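PDB 5IM3: ribonucleoside-diphosphate reductase from Pseudomonas aeruginosa, which reduces ribonucleoside 5'-diphosphates to their 2'-deoxy forms, probably supplying the precursors of DNA synthesis, and is regulated allosterically by nucleotides such as dATP. Local coordinates for residues 463-468 and 483-488; 252-257 and 319-324; 665-670 and 780-785. All blocks are in the same frame, centred on the assembly; numbering follows the deposited sequence.

Interaction 1: residues 463-468 and 483-488; sequences EFLELR and TANWIP
F464 rests the far end of its ring on the start of strand 482-487: CZ stops 3.6 Å from CB of T483, and CE2 lies 3.5 Å from the carbonyl O of A484. Both meet the ring obliquely. The benzyl group is carried from the helix to the strand by a chi1 of -173°, which sets CG opposite the backbone N. T483 lies alongside, and the two side chains slide past each other in opposite directions. Its own chi1 of 57° holds OG1 between N and the carbonyl carbon and leaves the methyl for the apolar side, where CG2 is 3.9 Å from CD1 of L467. A threonine suits this place because its two branches do different work. While CG2 joins the hydrocarbon packing, OG1 is hydrogen-bonded to a water at 2.8 Å, and that water lies 2.9 Å from the carbonyl O of F464, to which it can donate, though other acceptors compete for its protons. The same carbonyl also accepts the backbone N-H of L467, in the turn that follows the short helix. Strand 450-455, helix 461-465 and strand 482-487 form a beta-alpha-beta crossover of the reductase barrel, with the two strands parallel neighbours in the sheet, so these residues fasten the connecting helix to the second strand of its unit. Further along that strand N485 crosses L465 at about a right angle; the methyl CD2 of L465 sits 3.5 Å from ND2 of N485, a contact of hydrocarbon with amide. R468 approaches with its aliphatic part, CG lying 4.4 Å from OG1 of T483. Beyond CG its chain curls, and NH1 is hydrogen-bonded to the backbone O of M481. On the helix side, F464 and L467 also pack on L430 of helix 427-440.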
loop_
_atom_site.group_PDB
_atom_site.type_symbol
_atom_site.label_atom_id
_atom_site.label_comp_id
_atom_site.label_asym_id
_atom_site.label_seq_id
_atom_site.Cartn_x
_atom_site.Cartn_y
_atom_site.Cartn_z
ATOM N N GLU A 463 -24.533 12.957 2.256
ATOM C CA GLU A 463 -24.343 13.218 0.832
ATOM C C GLU A 463 -23.703 14.586 0.608
ATOM O O GLU A 463 -22.891 14.750 -0.309
ATOM C CB GLU A 463 -25.685 13.119 0.099
ATOM C CG GLU A 463 -25.593 13.177 -1.423
ATOM C CD GLU A 463 -26.961 13.146 -2.097
ATOM O OE1 GLU A 463 -27.983 13.283 -1.387
ATOM O OE2 GLU A 463 -27.016 12.996 -3.339
ATOM N N PHE A 464 -24.040 15.568 1.450
ATOM C CA PHE A 464 -23.509 16.923 1.299
ATOM C C PHE A 464 -21.990 16.944 1.427
ATOM O O PHE A 464 -21.306 17.633 0.664
ATOM C CB PHE A 464 -24.148 17.836 2.349
ATOM C CG PHE A 464 -23.822 19.299 2.194
ATOM C CD1 PHE A 464 -24.488 20.079 1.263
ATOM C CD2 PHE A 464 -22.887 19.907 3.022
ATOM C CE1 PHE A 464 -24.209 21.432 1.137
ATOM C CE2 PHE A 464 -22.603 21.259 2.900
ATOM C CZ PHE A 464 -23.267 22.021 1.956
ATOM N N LEU A 465 -21.445 16.195 2.389
ATOM C CA LEU A 465 -20.006 16.218 2.627
ATOM C C LEU A 465 -19.210 15.720 1.431
ATOM O O LEU A 465 -18.021 16.037 1.324
ATOM C CB LEU A 465 -19.654 15.372 3.855
ATOM C CG LEU A 465 -20.362 15.710 5.167
ATOM C CD1 LEU A 465 -19.880 14.789 6.272
ATOM C CD2 LEU A 465 -20.145 17.152 5.559
ATOM N N GLU A 466 -19.827 14.957 0.532
ATOM C CA GLU A 466 -19.103 14.299 -0.548
ATOM C C GLU A 466 -19.290 14.985 -1.891
ATOM O O GLU A 466 -18.806 14.475 -2.907
ATOM C CB GLU A 466 -19.533 12.837 -0.661
ATOM C CG GLU A 466 -19.383 12.046 0.621
ATOM C CD GLU A 466 -19.341 10.550 0.371
ATOM O OE1 GLU A 466 -18.941 9.803 1.289
ATOM O OE2 GLU A 466 -19.694 10.123 -0.749
ATOM N N LEU A 467 -19.968 16.134 -1.921
ATOM C CA LEU A 467 -20.300 16.775 -3.188
ATOM C C LEU A 467 -19.074 17.150 -4.013
ATOM O O LEU A 467 -19.202 17.321 -5.229
ATOM C CB LEU A 467 -21.147 18.023 -2.929
ATOM C CG LEU A 467 -22.604 17.788 -2.520
ATOM C CD1 LEU A 467 -23.262 19.093 -2.092
ATOM C CD2 LEU A 467 -23.384 17.152 -3.663
ATOM N N ARG A 468 -17.897 17.282 -3.400
ATOM C CA ARG A 468 -16.709 17.735 -4.117
ATOM C C ARG A 468 -15.671 16.633 -4.320
ATOM O O ARG A 468 -14.519 16.928 -4.653
ATOM C CB ARG A 468 -16.086 18.928 -3.392
ATOM C CG ARG A 468 -16.979 20.171 -3.366
ATOM C CD ARG A 468 -17.182 20.760 -4.757
ATOM N NE ARG A 468 -15.917 21.177 -5.359
ATOM C CZ ARG A 468 -15.450 22.422 -5.363
ATOM N NH1 ARG A 468 -16.144 23.411 -4.809
ATOM N NH2 ARG A 468 -14.283 22.684 -5.936
ATOM N N THR A 483 -19.194 24.476 -0.736
ATOM C CA THR A 483 -20.028 23.953 0.332
ATOM C C THR A 483 -19.419 24.344 1.669
ATOM O O THR A 483 -18.199 24.499 1.787
ATOM C CB THR A 483 -20.153 22.419 0.257
ATOM O OG1 THR A 483 -18.848 21.841 0.288
ATOM C CG2 THR A 483 -20.862 21.980 -1.020
ATOM N N ALA A 484 -20.275 24.498 2.681
ATOM C CA ALA A 484 -19.803 24.792 4.026
ATOM C C ALA A 484 -20.744 24.172 5.048
ATOM O O ALA A 484 -21.957 24.141 4.843
ATOM C CB ALA A 484 -19.689 26.299 4.271
ATOM N N ASN A 485 -20.170 23.687 6.148
ATOM C CA ASN A 485 -20.952 23.197 7.273
ATOM C C ASN A 485 -21.419 24.354 8.148
ATOM O O ASN A 485 -20.645 25.260 8.473
ATOM C CB ASN A 485 -20.129 22.224 8.118
ATOM C CG ASN A 485 -19.872 20.903 7.418
ATOM O OD1 ASN A 485 -18.726 20.559 7.115
ATOM N ND2 ASN A 485 -20.934 20.145 7.176
ATOM N N TRP A 486 -22.690 24.308 8.538
ATOM C CA TRP A 486 -23.289 25.248 9.487
ATOM C C TRP A 486 -23.477 24.475 10.795
ATOM O O TRP A 486 -24.482 23.794 10.992
ATOM C CB TRP A 486 -24.601 25.795 8.921
ATOM C CG TRP A 486 -25.181 26.979 9.637
ATOM C CD1 TRP A 486 -26.412 27.057 10.219
ATOM C CD2 TRP A 486 -24.564 28.259 9.828
ATOM N NE1 TRP A 486 -26.601 28.306 10.764
ATOM C CE2 TRP A 486 -25.481 29.062 10.537
ATOM C CE3 TRP A 486 -23.329 28.803 9.470
ATOM C CZ2 TRP A 486 -25.200 30.381 10.897
ATOM C CZ3 TRP A 486 -23.049 30.114 9.831
ATOM C CH2 TRP A 486 -23.979 30.886 10.538
ATOM N N ILE A 487 -22.496 24.574 11.686
ATOM C CA ILE A 487 -22.323 23.618 12.777
ATOM C C ILE A 487 -22.888 24.223 14.060
ATOM O O ILE A 487 -22.397 25.273 14.499
ATOM C CB ILE A 487 -20.849 23.235 12.964
ATOM C CG1 ILE A 487 -20.248 22.764 11.638
ATOM C CG2 ILE A 487 -20.724 22.138 14.024
ATOM C CD1 ILE A 487 -18.741 22.600 11.679
ATOM N N PRO A 488 -23.880 23.599 14.694
ATOM C CA PRO A 488 -24.311 24.066 16.017
ATOM C C PRO A 488 -23.317 23.668 17.097
ATOM O O PRO A 488 -22.619 22.657 16.992
ATOM C CB PRO A 488 -25.661 23.365 16.226
ATOM C CG PRO A 488 -26.030 22.772 14.894
ATOM C CD PRO A 488 -24.749 22.526 14.183
HETATM O O HOH W 1 -18.899 19.094 -0.083
#

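Interaction 2: residues 252-257 and 319-324; sequences ELYAKA and PQIFFM
Y254 lays one face of its ring against the aliphatic part of Q320, whose CB stands over that face in a CH-pi contact, 3.9 Å from the ring centroid and 28° off the normal. The approach is made near the phenol end, with CB of Q320 3.5 Å from CZ of Y254. I321 comes in at the rim instead, close to the ring plane, its CG1 3.9 Å from CD1 of Y254. With CG1 of I321 set anti to its carbonyl carbon, the extended ethyl arm continues to the other helix, where CD1 lies 3.9 Å from CB of A257. Alanine suits this spot because its single methyl leaves room for that arm. The segments 252-257 and 319-324 of helices 250-267 and 319-330 cross at -48°, their axes 10.6 Å apart, a helix-helix packing in which helix 319-330 lies in the all-alpha domain. The tyrosine spans the gap: its OH reaches the first turn of helix 319-330, where the backbone N of Q320 gives it a weak but nearly straight hydrogen bond of 3.3 Å. Q320 bends at chi2, so its amide leaves the ring and NE2 bonds to D292. The other oxygen of that carboxylate is hydrogen-bonded to OH of Y254. A buried phenol that accepts from a helix N-H while bonded to a carboxylate would probably be polarised by both, its polar end satisfied and its ring left to apolar packing.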
loop_
_atom_site.group_PDB
_atom_site.type_symbol
_atom_site.label_atom_id
_atom_site.label_comp_id
_atom_site.label_asym_id
_atom_site.label_seq_id
_atom_site.Cartn_x
_atom_site.Cartn_y
_atom_site.Cartn_z
ATOM N N GLU A 252 1.209 70.138 -13.240
ATOM C CA GLU A 252 0.293 71.077 -13.867
ATOM C C GLU A 252 -0.653 70.417 -14.865
ATOM O O GLU A 252 -1.661 71.029 -15.234
ATOM C CB GLU A 252 1.082 72.196 -14.571
ATOM C CG GLU A 252 1.960 73.037 -13.637
ATOM C CD GLU A 252 3.272 72.358 -13.275
ATOM O OE1 GLU A 252 3.702 71.447 -14.016
ATOM O OE2 GLU A 252 3.879 72.740 -12.250
ATOM N N LEU A 253 -0.376 69.188 -15.292
ATOM C CA LEU A 253 -1.185 68.543 -16.318
ATOM C C LEU A 253 -2.308 67.687 -15.753
ATOM O O LEU A 253 -3.299 67.450 -16.455
ATOM C CB LEU A 253 -0.296 67.680 -17.217
ATOM C CG LEU A 253 0.634 68.493 -18.120
ATOM C CD1 LEU A 253 1.734 67.624 -18.692
ATOM C CD2 LEU A 253 -0.159 69.139 -19.238
ATOM N N TYR A 254 -2.186 67.220 -14.511
ATOM C CA TYR A 254 -3.265 66.438 -13.916
ATOM C C TYR A 254 -4.533 67.271 -13.785
ATOM O O TYR A 254 -5.643 66.755 -13.955
ATOM C CB TYR A 254 -2.834 65.899 -12.551
ATOM C CG TYR A 254 -2.524 64.419 -12.534
ATOM C CD1 TYR A 254 -3.439 63.487 -13.013
ATOM C CD2 TYR A 254 -1.317 63.953 -12.032
ATOM C CE1 TYR A 254 -3.156 62.136 -12.998
ATOM C CE2 TYR A 254 -1.026 62.601 -12.011
ATOM C CZ TYR A 254 -1.949 61.697 -12.494
ATOM O OH TYR A 254 -1.667 60.349 -12.476
ATOM N N ALA A 255 -4.386 68.563 -13.489
ATOM C CA ALA A 255 -5.549 69.435 -13.379
ATOM C C ALA A 255 -6.165 69.721 -14.740
ATOM O O ALA A 255 -7.386 69.885 -14.844
ATOM C CB ALA A 255 -5.160 70.741 -12.687
ATOM N N LYS A 256 -5.345 69.792 -15.790
ATOM C CA LYS A 256 -5.883 69.987 -17.131
ATOM C C LYS A 256 -6.537 68.718 -17.657
ATOM O O LYS A 256 -7.511 68.794 -18.414
ATOM C CB LYS A 256 -4.775 70.446 -18.081
ATOM C CG LYS A 256 -4.304 71.875 -17.835
ATOM C CD LYS A 256 -5.122 72.883 -18.634
ATOM C CE LYS A 256 -5.077 74.271 -18.011
ATOM N NZ LYS A 256 -5.914 74.351 -16.780
ATOM N N ALA A 257 -6.033 67.551 -17.258
ATOM C CA ALA A 257 -6.531 66.292 -17.799
ATOM C C ALA A 257 -7.847 65.863 -17.162
ATOM O O ALA A 257 -8.674 65.233 -17.832
ATOM C CB ALA A 257 -5.484 65.194 -17.616
ATOM N N PRO A 319 -3.619 57.202 -13.072
ATOM C CA PRO A 319 -3.845 56.634 -11.729
ATOM C C PRO A 319 -4.486 57.597 -10.740
ATOM O O PRO A 319 -5.441 57.218 -10.052
ATOM C CB PRO A 319 -2.432 56.216 -11.293
ATOM C CG PRO A 319 -1.690 56.003 -12.562
ATOM C CD PRO A 319 -2.220 57.045 -13.506
ATOM N N GLN A 320 -3.984 58.828 -10.631
ATOM C CA GLN A 320 -4.566 59.759 -9.670
ATOM C C GLN A 320 -5.968 60.183 -10.078
ATOM O O GLN A 320 -6.795 60.498 -9.215
ATOM C CB GLN A 320 -3.669 60.986 -9.503
ATOM C CG GLN A 320 -2.276 60.668 -8.987
ATOM C CD GLN A 320 -2.301 59.837 -7.713
ATOM O OE1 GLN A 320 -2.863 60.251 -6.700
ATOM N NE2 GLN A 320 -1.703 58.651 -7.766
ATOM N N ILE A 321 -6.255 60.203 -11.381
ATOM C CA ILE A 321 -7.611 60.489 -11.830
ATOM C C ILE A 321 -8.515 59.294 -11.561
ATOM O O ILE A 321 -9.705 59.461 -11.270
ATOM C CB ILE A 321 -7.593 60.893 -13.318
ATOM C CG1 ILE A 321 -7.091 62.339 -13.450
ATOM C CG2 ILE A 321 -8.973 60.730 -13.957
ATOM C CD1 ILE A 321 -6.913 62.821 -14.881
ATOM N N PHE A 322 -7.972 58.078 -11.641
ATOM C CA PHE A 322 -8.729 56.899 -11.237
ATOM C C PHE A 322 -9.185 57.017 -9.789
ATOM O O PHE A 322 -10.371 56.849 -9.483
ATOM C CB PHE A 322 -7.883 55.639 -11.439
ATOM C CG PHE A 322 -8.421 54.423 -10.732
ATOM C CD1 PHE A 322 -9.513 53.735 -11.234
ATOM C CD2 PHE A 322 -7.827 53.970 -9.566
ATOM C CE1 PHE A 322 -10.005 52.614 -10.583
ATOM C CE2 PHE A 322 -8.311 52.851 -8.911
ATOM C CZ PHE A 322 -9.400 52.172 -9.421
ATOM N N PHE A 323 -8.253 57.318 -8.881
ATOM C CA PHE A 323 -8.621 57.466 -7.477
ATOM C C PHE A 323 -9.604 58.609 -7.282
ATOM O O PHE A 323 -10.482 58.531 -6.415
ATOM C CB PHE A 323 -7.371 57.688 -6.621
ATOM C CG PHE A 323 -6.518 56.460 -6.453
ATOM C CD1 PHE A 323 -7.091 55.231 -6.165
ATOM C CD2 PHE A 323 -5.139 56.535 -6.584
ATOM C CE1 PHE A 323 -6.311 54.102 -6.012
ATOM C CE2 PHE A 323 -4.352 55.406 -6.430
ATOM C CZ PHE A 323 -4.944 54.186 -6.144
ATOM N N MET A 324 -9.481 59.669 -8.081
ATOM C CA MET A 324 -10.401 60.793 -7.960
ATOM C C MET A 324 -11.790 60.420 -8.469
ATOM O O MET A 324 -12.798 60.876 -7.916
ATOM C CB MET A 324 -9.845 62.004 -8.716
ATOM C CG MET A 324 -10.695 63.264 -8.614
ATOM S SD MET A 324 -10.914 63.853 -6.920
ATOM C CE MET A 324 -9.287 64.521 -6.580
#

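Interaction 3: residues 665-670 and 780-785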
loop_
_atom_site.group_PDB
_atom_site.type_symbol
_atom_site.label_atom_id
_atom_site.label_comp_id
_atom_site.label_asym_id
_atom_site.label_seq_id
_atom_site.Cartn_x
_atom_site.Cartn_y
_atom_site.Cartn_z
ATOM N N PHE A 665 -1.105 42.791 7.491
ATOM C CA PHE A 665 -0.813 42.378 8.862
ATOM C C PHE A 665 0.565 41.738 8.958
ATOM O O PHE A 665 1.368 42.090 9.830
ATOM C CB PHE A 665 -1.889 41.412 9.358
ATOM C CG PHE A 665 -1.733 41.023 10.800
ATOM C CD1 PHE A 665 -2.268 41.811 11.807
ATOM C CD2 PHE A 665 -1.042 39.875 11.151
ATOM C CE1 PHE A 665 -2.122 41.459 13.133
ATOM C CE2 PHE A 665 -0.891 39.518 12.477
ATOM C CZ PHE A 665 -1.435 40.311 13.469
ATOM N N GLN A 666 0.858 40.787 8.070
ATOM C CA GLN A 666 2.165 40.140 8.090
ATOM C C GLN A 666 3.276 41.161 7.887
ATOM O O GLN A 666 4.301 41.121 8.576
ATOM C CB GLN A 666 2.221 39.049 7.018
ATOM C CG GLN A 666 3.601 38.437 6.785
ATOM C CD GLN A 666 4.068 37.565 7.935
ATOM O OE1 GLN A 666 3.975 36.341 7.874
ATOM N NE2 GLN A 666 4.578 38.193 8.986
ATOM N N ASP A 667 3.085 42.095 6.952
ATOM C CA ASP A 667 4.082 43.135 6.730
ATOM C C ASP A 667 4.194 44.065 7.932
ATOM O O ASP A 667 5.284 44.564 8.229
ATOM C CB ASP A 667 3.738 43.925 5.469
ATOM C CG ASP A 667 3.911 43.104 4.202
ATOM O OD1 ASP A 667 4.252 41.907 4.309
ATOM O OD2 ASP A 667 3.697 43.652 3.100
ATOM N N ALA A 668 3.087 44.306 8.637
ATOM C CA ALA A 668 3.160 45.102 9.856
ATOM C C ALA A 668 3.971 44.388 10.930
ATOM O O ALA A 668 4.675 45.034 11.713
ATOM C CB ALA A 668 1.754 45.418 10.366
ATOM N N LEU A 669 3.877 43.055 10.990
ATOM C CA LEU A 669 4.713 42.292 11.913
ATOM C C LEU A 669 6.190 42.462 11.579
ATOM O O LEU A 669 7.020 42.644 12.477
ATOM C CB LEU A 669 4.331 40.810 11.875
ATOM C CG LEU A 669 2.976 40.393 12.447
ATOM C CD1 LEU A 669 2.741 38.913 12.189
ATOM C CD2 LEU A 669 2.884 40.688 13.933
ATOM N N TYR A 670 6.539 42.399 10.292
ATOM C CA TYR A 670 7.927 42.599 9.887
ATOM C C TYR A 670 8.467 43.920 10.417
ATOM O O TYR A 670 9.576 43.980 10.961
ATOM C CB TYR A 670 8.046 42.560 8.360
ATOM C CG TYR A 670 7.772 41.215 7.714
ATOM C CD1 TYR A 670 8.013 40.024 8.391
ATOM C CD2 TYR A 670 7.283 41.141 6.416
ATOM C CE1 TYR A 670 7.768 38.799 7.794
ATOM C CE2 TYR A 670 7.032 39.923 5.812
ATOM C CZ TYR A 670 7.278 38.755 6.504
ATOM O OH TYR A 670 7.033 37.542 5.903
ATOM N N GLY A 780 0.480 47.070 -2.472
ATOM C CA GLY A 780 1.813 46.530 -2.269
ATOM C C GLY A 780 2.078 45.959 -0.893
ATOM O O GLY A 780 3.204 46.066 -0.392
ATOM N N VAL A 781 1.076 45.337 -0.269
ATOM C CA VAL A 781 1.198 44.803 1.081
ATOM C C VAL A 781 0.756 43.343 1.081
ATOM O O VAL A 781 0.300 42.808 0.069
ATOM C CB VAL A 781 0.383 45.622 2.105
ATOM C CG1 VAL A 781 0.887 47.067 2.154
ATOM C CG2 VAL A 781 -1.109 45.579 1.769
ATOM N N SER A 782 0.902 42.700 2.235
ATOM C CA SER A 782 0.521 41.302 2.379
ATOM C C SER A 782 -0.999 41.159 2.456
ATOM O O SER A 782 -1.729 42.111 2.739
ATOM C CB SER A 782 1.170 40.690 3.621
ATOM O OG SER A 782 0.862 41.438 4.786
ATOM N N GLN A 783 -1.469 39.937 2.211
ATOM C CA GLN A 783 -2.901 39.665 2.153
ATOM C C GLN A 783 -3.512 39.648 3.550
ATOM O O GLN A 783 -3.065 38.894 4.420
ATOM C CB GLN A 783 -3.155 38.326 1.463
ATOM C CG GLN A 783 -2.465 38.163 0.120
ATOM C CD GLN A 783 -3.063 39.045 -0.952
ATOM O OE1 GLN A 783 -4.073 39.713 -0.730
ATOM N NE2 GLN A 783 -2.445 39.048 -2.128
ATOM N N SER A 784 -4.543 40.473 3.751
ATOM C CA SER A 784 -5.347 40.518 4.973
ATOM C C SER A 784 -4.563 40.124 6.223
ATOM O O SER A 784 -3.723 40.896 6.696
ATOM C CB SER A 784 -6.586 39.632 4.816
ATOM O OG SER A 784 -6.232 38.308 4.472
ATOM N N ILE A 785 -4.840 38.940 6.772
ATOM C CA ILE A 785 -4.168 38.430 7.961
ATOM C C ILE A 785 -3.308 37.219 7.634
ATOM O O ILE A 785 -2.855 36.518 8.545
ATOM C CB ILE A 785 -5.176 38.095 9.074
ATOM C CG1 ILE A 785 -6.306 37.214 8.525
ATOM C CG2 ILE A 785 -5.731 39.368 9.688
ATOM C CD1 ILE A 785 -7.323 36.783 9.563
HETATM O O HOH W 2 -0.930 39.554 5.929
#
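The N-terminal turn of helix 665-672, in the barrel domain, is met by the loop that follows helix 773-779, and the loop supplies acceptors for the amides at the start of the helix. S782 is central. Its chi1 of 55° brings OG to the helix, where it accepts the N-H of D667 at 3.2 Å, with an angle of 158°. The amide of F665 makes a weak bond of 3.3 Å to the carbonyl O of S784. Between these two, the N-H of Q666 donates a hydrogen bond to a water at 3.0 Å; this water is also bonded to OG of S782 at 2.8 Å and can donate to the carbonyl O of Q783, where other acceptors compete. Serine fits because a short hydroxyl can serve helix and water together. The carboxylate of D667 stays beside the loop, OD2 3.1 Å from the backbone N of S782, and an acid in a first helical turn should be favoured by the helix dipole. CB of F665 lies 4.4 Å from CG2 of I785. Beyond the contact, the ring of F665 meets F684 of helix 679-707 and makes a cation-pi contact with R866, whereas V781 and I785 rest on M663 and I662 of strand 659-663, respectively.

In the fold
Along the chain the three contacts follow in series, interaction 2 first, then interaction 1, then interaction 3, and none touches another. Interactions 1 and 3 both lie in the barrel domain, their centres about 32 Å apart. Strand 482-487 of interaction 1 and strand 659-663, which borders interaction 3, belong to one mixed sheet, so the two contacts attach helix and loop to different parts of the same barrel framework. Interaction 2 joins helices 250-267 and 319-330, the latter in the all-alpha domain; its centre is about 49 Å from that of interaction 1, across the chain's centre, but about 29 Å from that of interaction 3. All three are structural packing away from the annotated nucleotide sites.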